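Local coordinates for protein condensin complex subunit 3 (Schizosaccharomyces pombe, PDB 5OQR) that serves as a regulatory subunit of the condensin complex, which is required to convert interphase chromatin into condensed, mitotic-like chromosomes, at residues E140-L145 with N161-L166; V179-E184 with Y209-P214. One frame throughout, in Å; residues are numbered along the deposited sequence.

In the fold
Both contacts pack neighbouring helices of the helical-repeat array through apolar side chains, without any hydrogen bond across either. Interaction 1 joins helix 135-145 to the next helix, 158-169, and is buried. Interaction 2 joins helix 173-182 to helix 202-212, past the intervening helix 190-195, and is only partly buried, with Leu180 and Val212 inside and the exposed Arg211 at its outer side. Helices 158-169 and 173-182 follow each other in the chain, so the contacts lie in series, centres about 13 Å apart. They touch directly: Val179 reaches Val142 and Leu163, and Ile183 packs on Leu163 and Leu164. Interaction 1 is wholly aliphatic, whereas interaction 2 also uses a peptide carbonyl and an arginine's aliphatic chain.

Interaction 1: E140-L145 with N161-L166; sequences EAVVAL and NILLFL
Val142 and Leu163 mark the nearest approach of helices 135-145 and 158-169 over these segments, with Val142 CA 7.4 Å from Leu163 CA. Val142 points toward the other helix and fits against two leucines spaced three residues apart on it. Methyl CD2 of Leu163 settles alongside the base of the valine, with CD2 4.1 Å from Val142 CB and 4.2 Å from Val142 CG1. The second leucine comes from the next turn: CD1 of Leu166 meets Val142 CG1 at 4.0 Å. One methyl, CG1, is thus shared by both leucines. It is placed there by a chi1 of -55°, which sets CG1 opposite the carbonyl carbon and close to the backbone N. The alpha-beta bond of Leu163 does not aim at the valine; CD1 continues the extended chain, and it is the other branch, CD2, that turns to Val142, so that the two side chains meet at a slant. Leu145, one turn beyond Val142, packs on Leu126 and Leu127 of helix 116-129. No polar atom bridges the two segments, and the touching side chains are all buried, so apolar packing alone joins them. Val142 and Leu163 both also meet Val179 of helix 173-182, while Leu166 and Phe165 each meet an aromatic side chain of another protein chain of the assembly. This is the helix packing between consecutive units of a HEAT-repeat solenoid, here linking HEAT repeats 3 and 4.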
ATOM      1  N   GLU A 140       6.042  -1.497  28.922  1.00 79.63           N
ATOM      2  CA  GLU A 140       5.462  -1.105  30.199  1.00 73.54           C
ATOM      3  C   GLU A 140       5.897   0.288  30.631  1.00 70.90           C
ATOM      4  O   GLU A 140       5.210   0.914  31.443  1.00 64.19           O
ATOM      5  CB  GLU A 140       5.840  -2.124  31.275  1.00 75.82           C
ATOM      6  CG  GLU A 140       5.358  -3.532  30.988  1.00 72.91           C
ATOM      7  CD  GLU A 140       3.848  -3.644  30.994  1.00 77.08           C
ATOM      8  OE1 GLU A 140       3.182  -2.689  31.444  1.00 77.13           O
ATOM      9  OE2 GLU A 140       3.328  -4.688  30.548  1.00 73.29           O
ATOM     10  N   ALA A 141       7.018   0.788  30.107  1.00 71.45           N
ATOM     11  CA  ALA A 141       7.509   2.095  30.530  1.00 67.51           C
ATOM     12  C   ALA A 141       6.640   3.217  29.979  1.00 78.65           C
ATOM     13  O   ALA A 141       6.297   4.156  30.704  1.00 81.52           O
ATOM     14  CB  ALA A 141       8.961   2.274  30.091  1.00 78.48           C
ATOM     15  N   VAL A 142       6.274   3.141  28.697  1.00 80.10           N
ATOM     16  CA  VAL A 142       5.441   4.187  28.110  1.00 83.62           C
ATOM     17  C   VAL A 142       4.077   4.209  28.786  1.00 82.12           C
ATOM     18  O   VAL A 142       3.489   5.276  28.998  1.00 73.78           O
ATOM     19  CB  VAL A 142       5.320   3.995  26.585  1.00 85.09           C
ATOM     20  CG1 VAL A 142       6.704   3.930  25.945  1.00 80.91           C
ATOM     21  CG2 VAL A 142       4.518   2.747  26.246  1.00 78.19           C
ATOM     22  N   VAL A 143       3.554   3.033  29.142  1.00 80.58           N
ATOM     23  CA  VAL A 143       2.289   2.974  29.867  1.00 82.77           C
ATOM     24  C   VAL A 143       2.426   3.687  31.205  1.00 82.40           C
ATOM     25  O   VAL A 143       1.569   4.489  31.594  1.00 82.12           O
ATOM     26  CB  VAL A 143       1.839   1.512  30.051  1.00 79.11           C
ATOM     27  CG1 VAL A 143       0.476   1.455  30.730  1.00 69.90           C
ATOM     28  CG2 VAL A 143       1.790   0.791  28.712  1.00 78.41           C
ATOM     29  N   ALA A 144       3.512   3.408  31.927  1.00 79.55           N
ATOM     30  CA  ALA A 144       3.766   4.105  33.182  1.00 85.19           C
ATOM     31  C   ALA A 144       3.971   5.593  32.943  1.00 86.17           C
ATOM     32  O   ALA A 144       3.348   6.436  33.600  1.00 71.07           O
ATOM     33  CB  ALA A 144       4.989   3.502  33.877  1.00 81.96           C
ATOM     34  N   LEU A 145       4.842   5.935  31.993  1.00 86.08           N
ATOM     35  CA  LEU A 145       5.154   7.336  31.744  1.00 89.19           C
ATOM     36  C   LEU A 145       3.929   8.093  31.248  1.00 90.30           C
ATOM     37  O   LEU A 145       3.714   9.253  31.619  1.00 87.04           O
ATOM     38  CB  LEU A 145       6.300   7.431  30.738  1.00 88.95           C
ATOM     39  CG  LEU A 145       7.152   8.697  30.811  1.00 93.20           C
ATOM     40  CD1 LEU A 145       8.512   8.446  30.194  1.00105.06           C
ATOM     41  CD2 LEU A 145       6.475   9.848  30.115  1.00 98.96           C
ATOM     42  N   ASN A 161       6.894  14.600  23.249  1.00113.89           N
ATOM     43  CA  ASN A 161       7.787  14.450  22.105  1.00117.40           C
ATOM     44  C   ASN A 161       8.501  13.105  22.111  1.00114.11           C
ATOM     45  O   ASN A 161       8.823  12.567  21.047  1.00115.35           O
ATOM     46  CB  ASN A 161       8.808  15.589  22.091  1.00119.32           C
ATOM     47  CG  ASN A 161       8.160  16.949  21.916  1.00128.26           C
ATOM     48  OD1 ASN A 161       7.063  17.061  21.370  1.00133.18           O
ATOM     49  ND2 ASN A 161       8.840  17.993  22.377  1.00132.15           N
ATOM     50  N   ILE A 162       8.754  12.546  23.295  1.00110.22           N
ATOM     51  CA  ILE A 162       9.432  11.257  23.375  1.00112.63           C
ATOM     52  C   ILE A 162       8.522  10.141  22.888  1.00108.42           C
ATOM     53  O   ILE A 162       8.988   9.169  22.282  1.00100.05           O
ATOM     54  CB  ILE A 162       9.910  11.017  24.818  1.00117.93           C
ATOM     55  CG1 ILE A 162      11.015  12.015  25.166  1.00118.72           C
ATOM     56  CG2 ILE A 162      10.409   9.583  25.002  1.00113.96           C
ATOM     57  CD1 ILE A 162      11.246  12.167  26.634  1.00127.18           C
ATOM     58  N   LEU A 163       7.218  10.252  23.140  1.00111.82           N
ATOM     59  CA  LEU A 163       6.293   9.209  22.716  1.00 99.98           C
ATOM     60  C   LEU A 163       6.109   9.221  21.204  1.00 96.94           C
ATOM     61  O   LEU A 163       6.122   8.163  20.565  1.00 92.12           O
ATOM     62  CB  LEU A 163       4.959   9.386  23.439  1.00 96.90           C
ATOM     63  CG  LEU A 163       5.077   9.285  24.963  1.00 88.84           C
ATOM     64  CD1 LEU A 163       3.799   9.743  25.643  1.00 85.42           C
ATOM     65  CD2 LEU A 163       5.426   7.864  25.388  1.00 87.00           C
ATOM     66  N   LEU A 164       5.938  10.406  20.614  1.00102.66           N
ATOM     67  CA  LEU A 164       5.957  10.516  19.160  1.00102.21           C
ATOM     68  C   LEU A 164       7.189   9.835  18.584  1.00101.83           C
ATOM     69  O   LEU A 164       7.130   9.206  17.522  1.00101.66           O
ATOM     70  CB  LEU A 164       5.942  11.987  18.743  1.00101.37           C
ATOM     71  CG  LEU A 164       4.840  12.888  19.298  1.00102.64           C
ATOM     72  CD1 LEU A 164       5.143  14.337  18.950  1.00113.16           C
ATOM     73  CD2 LEU A 164       3.486  12.479  18.756  1.00104.97           C
ATOM     74  N   PHE A 165       8.316   9.950  19.286  1.00105.59           N
ATOM     75  CA  PHE A 165       9.589   9.467  18.768  1.00108.82           C
ATOM     76  C   PHE A 165       9.635   7.944  18.732  1.00105.71           C
ATOM     77  O   PHE A 165      10.131   7.356  17.764  1.00103.59           O
ATOM     78  CB  PHE A 165      10.717  10.045  19.625  1.00114.16           C
ATOM     79  CG  PHE A 165      12.053   9.408  19.400  1.00120.17           C
ATOM     80  CD1 PHE A 165      12.481   8.372  20.210  1.00122.97           C
ATOM     81  CD2 PHE A 165      12.892   9.862  18.399  1.00120.51           C
ATOM     82  CE1 PHE A 165      13.714   7.790  20.017  1.00117.75           C
ATOM     83  CE2 PHE A 165      14.129   9.282  18.201  1.00128.08           C
ATOM     84  CZ  PHE A 165      14.541   8.246  19.013  1.00123.35           C
ATOM     85  N   LEU A 166       9.121   7.286  19.773  1.00108.16           N
ATOM     86  CA  LEU A 166       9.089   5.827  19.791  1.00103.20           C
ATOM     87  C   LEU A 166       7.985   5.290  18.890  1.00 95.56           C
ATOM     88  O   LEU A 166       8.214   4.377  18.090  1.00 90.79           O
ATOM     89  CB  LEU A 166       8.898   5.326  21.223  1.00101.79           C
ATOM     90  CG  LEU A 166      10.060   5.591  22.178  1.00 96.66           C
ATOM     91  CD1 LEU A 166       9.655   5.263  23.595  1.00 95.26           C
ATOM     92  CD2 LEU A 166      11.282   4.783  21.773  1.00109.72           C
TER

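Interaction 2: V179-E184 with Y209-P214; sequences VLLNIE and YARVLP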
ATOM      1  N   VAL A 179       2.309   2.928  22.816  1.00 66.46           N
ATOM      2  CA  VAL A 179       2.372   4.379  22.675  1.00 70.82           C
ATOM      3  C   VAL A 179       1.144   4.878  21.929  1.00 76.51           C
ATOM      4  O   VAL A 179       0.564   5.918  22.267  1.00 69.86           O
ATOM      5  CB  VAL A 179       3.668   4.798  21.953  1.00 71.97           C
ATOM      6  CG1 VAL A 179       3.851   6.299  22.039  1.00 80.17           C
ATOM      7  CG2 VAL A 179       4.887   4.089  22.533  1.00 73.14           C
ATOM      8  N   LEU A 180       0.728   4.138  20.902  1.00 72.01           N
ATOM      9  CA  LEU A 180      -0.417   4.534  20.096  1.00 73.27           C
ATOM     10  C   LEU A 180      -1.701   4.555  20.912  1.00 75.77           C
ATOM     11  O   LEU A 180      -2.630   5.304  20.587  1.00 75.10           O
ATOM     12  CB  LEU A 180      -0.548   3.579  18.909  1.00 74.96           C
ATOM     13  CG  LEU A 180      -1.708   3.756  17.930  1.00 66.33           C
ATOM     14  CD1 LEU A 180      -1.840   5.198  17.470  1.00 62.70           C
ATOM     15  CD2 LEU A 180      -1.496   2.828  16.745  1.00 65.68           C
ATOM     16  N   LEU A 181      -1.772   3.755  21.974  1.00 74.90           N
ATOM     17  CA  LEU A 181      -3.001   3.597  22.740  1.00 78.85           C
ATOM     18  C   LEU A 181      -3.095   4.520  23.948  1.00 83.17           C
ATOM     19  O   LEU A 181      -4.170   4.604  24.553  1.00 84.54           O
ATOM     20  CB  LEU A 181      -3.139   2.146  23.209  1.00 75.41           C
ATOM     21  CG  LEU A 181      -3.902   1.207  22.276  1.00 77.84           C
ATOM     22  CD1 LEU A 181      -3.690  -0.238  22.688  1.00 74.52           C
ATOM     23  CD2 LEU A 181      -5.384   1.546  22.279  1.00 90.42           C
ATOM     24  N   ASN A 182      -2.015   5.208  24.317  1.00 78.69           N
ATOM     25  CA  ASN A 182      -2.013   6.039  25.513  1.00 79.92           C
ATOM     26  C   ASN A 182      -1.546   7.466  25.278  1.00 79.05           C
ATOM     27  O   ASN A 182      -1.611   8.273  26.211  1.00 82.95           O
ATOM     28  CB  ASN A 182      -1.130   5.406  26.599  1.00 84.63           C
ATOM     29  CG  ASN A 182      -1.524   3.977  26.908  1.00 82.38           C
ATOM     30  OD1 ASN A 182      -2.310   3.720  27.820  1.00 78.14           O
ATOM     31  ND2 ASN A 182      -0.983   3.037  26.143  1.00 78.89           N
ATOM     32  N   ILE A 183      -1.087   7.809  24.074  1.00 82.45           N
ATOM     33  CA  ILE A 183      -0.637   9.172  23.820  1.00 88.54           C
ATOM     34  C   ILE A 183      -1.839  10.106  23.707  1.00 92.96           C
ATOM     35  O   ILE A 183      -2.959   9.697  23.381  1.00 87.21           O
ATOM     36  CB  ILE A 183       0.236   9.225  22.555  1.00 83.64           C
ATOM     37  CG1 ILE A 183       0.777  10.638  22.339  1.00 85.04           C
ATOM     38  CG2 ILE A 183      -0.559   8.769  21.334  1.00 87.64           C
ATOM     39  CD1 ILE A 183       2.001  10.688  21.457  1.00 87.66           C
ATOM     40  N   GLU A 184      -1.598  11.386  23.987  1.00101.81           N
ATOM     41  CA  GLU A 184      -2.658  12.378  23.895  1.00108.88           C
ATOM     42  C   GLU A 184      -3.050  12.593  22.438  1.00113.27           C
ATOM     43  O   GLU A 184      -2.230  12.472  21.524  1.00114.17           O
ATOM     44  CB  GLU A 184      -2.224  13.705  24.527  1.00121.29           C
ATOM     45  CG  GLU A 184      -1.521  14.685  23.582  1.00127.28           C
ATOM     46  CD  GLU A 184      -1.210  16.011  24.246  1.00126.17           C
ATOM     47  OE1 GLU A 184      -0.050  16.212  24.672  1.00126.24           O
ATOM     48  OE2 GLU A 184      -2.133  16.849  24.349  1.00122.84           O
ATOM     49  N   TYR A 209      -8.113   2.841  13.726  1.00 50.08           N
ATOM     50  CA  TYR A 209      -9.534   2.969  13.433  1.00 52.27           C
ATOM     51  C   TYR A 209     -10.404   2.478  14.581  1.00 49.56           C
ATOM     52  O   TYR A 209     -11.493   3.020  14.803  1.00 45.82           O
ATOM     53  CB  TYR A 209      -9.885   2.187  12.166  1.00 54.26           C
ATOM     54  CG  TYR A 209      -8.985   2.470  10.986  1.00 49.71           C
ATOM     55  CD1 TYR A 209      -9.057   3.677  10.306  1.00 50.67           C
ATOM     56  CD2 TYR A 209      -8.074   1.522  10.543  1.00 44.97           C
ATOM     57  CE1 TYR A 209      -8.239   3.937   9.226  1.00 51.88           C
ATOM     58  CE2 TYR A 209      -7.253   1.771   9.463  1.00 50.34           C
ATOM     59  CZ  TYR A 209      -7.339   2.980   8.807  1.00 53.62           C
ATOM     60  OH  TYR A 209      -6.521   3.233   7.728  1.00 54.70           O
ATOM     61  N   ALA A 210      -9.946   1.467  15.320  1.00 48.45           N
ATOM     62  CA  ALA A 210     -10.800   0.812  16.304  1.00 43.67           C
ATOM     63  C   ALA A 210     -10.836   1.562  17.629  1.00 50.17           C
ATOM     64  O   ALA A 210     -11.883   1.610  18.284  1.00 51.51           O
ATOM     65  CB  ALA A 210     -10.325  -0.623  16.527  1.00 48.62           C
ATOM     66  N   ARG A 211      -9.718   2.147  18.046  1.00 54.96           N
ATOM     67  CA  ARG A 211      -9.620   2.739  19.375  1.00 56.00           C
ATOM     68  C   ARG A 211      -9.210   4.202  19.366  1.00 54.27           C
ATOM     69  O   ARG A 211      -9.783   5.000  20.109  1.00 55.58           O
ATOM     70  CB  ARG A 211      -8.615   1.951  20.230  1.00 58.77           C
ATOM     71  CG  ARG A 211      -8.790   0.438  20.186  1.00 60.78           C
ATOM     72  CD  ARG A 211      -8.953  -0.150  21.576  1.00 77.72           C
ATOM     73  NE  ARG A 211     -10.277   0.118  22.131  1.00 90.50           N
ATOM     74  CZ  ARG A 211     -10.713  -0.356  23.294  1.00100.95           C
ATOM     75  NH1 ARG A 211     -11.935  -0.057  23.714  1.00 86.39           N
ATOM     76  NH2 ARG A 211      -9.933  -1.129  24.039  1.00106.15           N
ATOM     77  N   VAL A 212      -8.238   4.580  18.537  1.00 49.96           N
ATOM     78  CA  VAL A 212      -7.623   5.895  18.674  1.00 57.69           C
ATOM     79  C   VAL A 212      -8.503   6.981  18.068  1.00 59.22           C
ATOM     80  O   VAL A 212      -8.649   8.066  18.640  1.00 52.31           O
ATOM     81  CB  VAL A 212      -6.219   5.891  18.042  1.00 54.90           C
ATOM     82  CG1 VAL A 212      -5.482   7.173  18.395  1.00 66.46           C
ATOM     83  CG2 VAL A 212      -5.424   4.677  18.500  1.00 68.13           C
ATOM     84  N   LEU A 213      -9.087   6.727  16.904  1.00 63.37           N
ATOM     85  CA  LEU A 213      -9.880   7.743  16.226  1.00 57.63           C
ATOM     86  C   LEU A 213     -11.200   7.972  16.952  1.00 55.08           C
ATOM     87  O   LEU A 213     -11.603   9.127  17.138  1.00 59.34           O
ATOM     88  CB  LEU A 213     -10.119   7.350  14.768  1.00 59.43           C
ATOM     89  CG  LEU A 213      -8.955   7.699  13.836  1.00 54.93           C
ATOM     90  CD1 LEU A 213      -9.045   6.934  12.532  1.00 59.76           C
ATOM     91  CD2 LEU A 213      -8.921   9.191  13.565  1.00 63.84           C
ATOM     92  N   PRO A 214     -11.912   6.919  17.361  1.00 54.96           N
ATOM     93  CA  PRO A 214     -13.109   7.135  18.190  1.00 50.36           C
ATOM     94  C   PRO A 214     -12.894   8.109  19.335  1.00 64.52           C
ATOM     95  O   PRO A 214     -13.828   8.830  19.706  1.00 73.53           O
ATOM     96  CB  PRO A 214     -13.429   5.728  18.705  1.00 53.36           C
ATOM     97  CG  PRO A 214     -12.779   4.781  17.737  1.00 55.65           C
ATOM     98  CD  PRO A 214     -11.862   5.547  16.830  1.00 56.65           C
TER
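Two flat groups border the touching side chains of Leu180, Leu181, Arg211 and Val212: the peptide carbonyl of Leu180 and the guanidinium of Arg211. A methyl approaches the carbonyl oxygen from one face of the peptide, well out of its plane, with Leu180 O 3.5 Å from Val212 CG2. The guanidinium is not covered by Leu181, because the leucine touches the arginine closer to its backbone. Methyl CD2 of Leu181 lies against the aliphatic chain, 3.8 Å from Arg211 CB and 4.0 Å from Arg211 CD. The bend at chi2 (-125°) keeps CD beside the same methyl as CB and CG, and the bend at chi3 turns the charged end onward. Within 179-184 and 209-214 the backbones come nearest at Leu181 and Val212, whose CA atoms are 6.6 Å apart. Helix 173-182 belongs to HEAT repeat 4, and its contact with helix 202-212 carries the solenoid onward from that repeat. Deeper in, Leu180 and Val212 cross at about a right angle, and Leu180 CD1 stands 3.8 Å from Val212 CG2. A chi1 of 178° swings CG of Leu180 away from its own backbone N, bringing the branch over that methyl. Ile193 of helix 190-195 touches both Leu180 and Val212, and Leu180 also rests on Leu167 of helix 158-169. The ring of Tyr209 packs on helix 240-257, against Val242, Ala246 and Met249.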